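Local atomic coordinates of sigma-54 interaction domain protein (PDB entry 3GDW), a protein that is of unknown function but, in this piece, forms a mannose-type PTS EIIA domain of a longer sigma-54-interaction protein that may bind ATP and DNA. Residues 99-102 / 103-107. Residues are numbered along the deposited sequence; the frame is centred on the assembly and turned at random. Where two conformers were deposited one is given.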
HETATM    1  N   MSE B  99      -2.984  -2.695  -5.806  1.00 14.95           N
HETATM    2  CA  MSE B  99      -4.027  -2.531  -6.827  1.00 15.98           C
HETATM    3  C   MSE B  99      -3.833  -1.305  -7.661  1.00 16.14           C
HETATM    4  O   MSE B  99      -4.101  -1.328  -8.861  1.00 15.73           O
HETATM    5  CB  MSE B  99      -5.404  -2.457  -6.198  1.00 17.50           C
HETATM    6  CG  MSE B  99      -5.840  -3.790  -5.670  1.00 21.19           C
HETATM    7 SE   MSE B  99      -5.866  -5.109  -7.136  0.50 32.41          SE
HETATM    8  CE  MSE B  99      -6.455  -4.008  -8.693  1.00 17.92           C
ATOM      9  N   ILE B 100      -3.383  -0.242  -7.000  1.00 16.06           N
ATOM     10  CA  ILE B 100      -3.121   1.043  -7.639  1.00 15.57           C
ATOM     11  C   ILE B 100      -1.915   0.914  -8.578  1.00 15.12           C
ATOM     12  O   ILE B 100      -1.991   1.389  -9.705  1.00 15.33           O
ATOM     13  CB  ILE B 100      -2.859   2.176  -6.605  1.00 15.92           C
ATOM     14  CG1 ILE B 100      -4.066   2.369  -5.680  1.00 15.88           C
ATOM     15  CG2 ILE B 100      -2.587   3.480  -7.318  1.00 15.41           C
ATOM     16  CD1 ILE B 100      -5.390   2.479  -6.446  1.00 21.25           C
ATOM     17  N   VAL B 101      -0.830   0.272  -8.132  1.00 14.74           N
ATOM     18  CA  VAL B 101       0.305  -0.008  -9.039  1.00 14.63           C
ATOM     19  C   VAL B 101      -0.211  -0.828 -10.251  1.00 14.77           C
ATOM     20  O   VAL B 101       0.059  -0.496 -11.418  1.00 15.04           O
ATOM     21  CB  VAL B 101       1.477  -0.756  -8.339  1.00 14.16           C
ATOM     22  CG1 VAL B 101       2.634  -0.997  -9.317  1.00 13.11           C
ATOM     23  CG2 VAL B 101       1.964   0.010  -7.093  1.00 14.03           C
ATOM     24  N   LEU B 102      -0.965  -1.885  -9.957  1.00 14.71           N
ATOM     25  CA  LEU B 102      -1.505  -2.731 -11.013  1.00 14.98           C
ATOM     26  C   LEU B 102      -2.311  -1.936 -12.033  1.00 14.56           C
ATOM     27  O   LEU B 102      -2.081  -2.055 -13.228  1.00 14.65           O
ATOM     28  CB  LEU B 102      -2.353  -3.852 -10.419  1.00 15.02           C
ATOM     29  CG  LEU B 102      -3.013  -4.863 -11.368  1.00 16.08           C
ATOM     30  CD1 LEU B 102      -1.954  -5.500 -12.229  1.00 17.81           C
ATOM     31  CD2 LEU B 102      -3.686  -5.933 -10.553  1.00 16.93           C
ATOM     32  N   GLU B 103      -3.254  -1.137 -11.548  0.50 14.81           N
ATOM     33  CA  GLU B 103      -4.101  -0.328 -12.426  0.50 14.79           C
ATOM     34  C   GLU B 103      -3.310   0.725 -13.211  0.50 14.59           C
ATOM     35  O   GLU B 103      -3.582   0.944 -14.391  0.50 14.13           O
ATOM     36  CB  GLU B 103      -5.290   0.257 -11.629  0.50 15.55           C
ATOM     37  CG  GLU B 103      -6.199  -0.882 -11.121  0.50 17.51           C
ATOM     38  CD  GLU B 103      -7.344  -0.500 -10.195  0.50 20.64           C
ATOM     39  OE1 GLU B 103      -7.133   0.143  -9.136  0.50 22.33           O
ATOM     40  OE2 GLU B 103      -8.469  -0.929 -10.502  0.50 23.31           O
ATOM     41  N   ALA B 104      -2.312   1.340 -12.575  1.00 13.88           N
ATOM     42  CA  ALA B 104      -1.466   2.338 -13.239  1.00 14.30           C
ATOM     43  C   ALA B 104      -0.652   1.725 -14.384  1.00 14.66           C
ATOM     44  O   ALA B 104      -0.635   2.241 -15.490  1.00 15.11           O
ATOM     45  CB  ALA B 104      -0.536   2.993 -12.241  1.00 13.44           C
ATOM     46  N   ILE B 105       0.019   0.623 -14.103  1.00 15.48           N
ATOM     47  CA  ILE B 105       0.844  -0.036 -15.130  1.00 16.51           C
ATOM     48  C   ILE B 105      -0.049  -0.585 -16.258  1.00 16.15           C
ATOM     49  O   ILE B 105       0.275  -0.440 -17.448  1.00 16.49           O
ATOM     50  CB  ILE B 105       1.731  -1.148 -14.488  1.00 16.12           C
ATOM     51  CG1 ILE B 105       2.681  -0.537 -13.439  1.00 18.94           C
ATOM     52  CG2 ILE B 105       2.526  -1.901 -15.528  1.00 16.75           C
ATOM     53  CD1 ILE B 105       3.830   0.280 -13.994  1.00 22.10           C
ATOM     54  N   ARG B 106      -1.194  -1.176 -15.898  1.00 16.57           N
ATOM     55  CA  ARG B 106      -2.072  -1.758 -16.926  1.00 15.91           C
ATOM     56  C   ARG B 106      -2.483  -0.669 -17.918  1.00 16.39           C
ATOM     57  O   ARG B 106      -2.315  -0.811 -19.162  1.00 15.50           O
ATOM     58  CB  ARG B 106      -3.309  -2.403 -16.297  1.00 16.56           C
ATOM     59  CG  ARG B 106      -4.144  -3.239 -17.287  1.00 18.53           C
ATOM     60  CD  ARG B 106      -5.436  -3.792 -16.679  1.00 21.77           C
ATOM     61  NE  ARG B 106      -5.985  -2.965 -15.598  1.00 26.07           N
ATOM     62  CZ  ARG B 106      -6.726  -1.868 -15.767  1.00 26.28           C
ATOM     63  NH1 ARG B 106      -7.021  -1.431 -16.992  1.00 27.51           N
ATOM     64  NH2 ARG B 106      -7.169  -1.211 -14.704  1.00 27.10           N
HETATM   65  N   MSE B 107      -2.995   0.431 -17.374  1.00 15.86           N
HETATM   66  CA  MSE B 107      -3.463   1.522 -18.220  1.00 16.65           C
HETATM   67  C   MSE B 107      -2.328   2.189 -18.985  1.00 16.54           C
HETATM   68  O   MSE B 107      -2.470   2.456 -20.191  1.00 16.84           O
HETATM   69  CB  MSE B 107      -4.246   2.543 -17.400  1.00 16.95           C
HETATM   70  CG  MSE B 107      -5.501   1.958 -16.828  1.00 18.57           C
HETATM   71 SE   MSE B 107      -6.578   3.262 -15.875  0.75 22.39          SE
HETATM   72  CE  MSE B 107      -5.517   3.609 -14.317  1.00 28.03           C
TER
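Met99 and Glu103 meet one turn apart on helix 98-109, which packs beside the parallel sheet of this alpha/beta EIIA domain. The selenomethionine chain is bent at chi2 and chi3 (-59° and -35°), which swings its CE toward the glutamate: CE of Met99 lies 3.9 Å from CD of Glu103 and 4.0 Å from its CG. The two chains cross at a slant, methyl against the aliphatic and carboxylate carbons. Glu103 has two conformers; in the one described here the chain runs extended beyond CG (chi2 174°), and its OE1 is hydrogen-bonded to Ser124 OG, tying this helix to helix 114-135. The same OE1 of Glu103 also lies 4.0 Å from CD1 of Ile100; Ile100 itself packs on Ile121 and Phe125 of helix 114-135 and on Met95 of the second subunit.

Val101 and Ile105, one turn apart, lie side by side and point the same way, CG1 of Val101 to CG1 of Ile105 at 4.1 Å. Together they face strand 6-12, Val101 resting on Val9 and Ile105 on Val7.

Four successive i to i+4 backbone bonds cross from 103-106 back to 99-102. Glu103 N donates to Met99 O at 2.8 Å, Ala104 N to Ile100 O and Ile105 N to Val101 O. Arg106 N bonds to Leu102 O, and CB of Arg106 lies 3.3 Å from that same oxygen of Leu102.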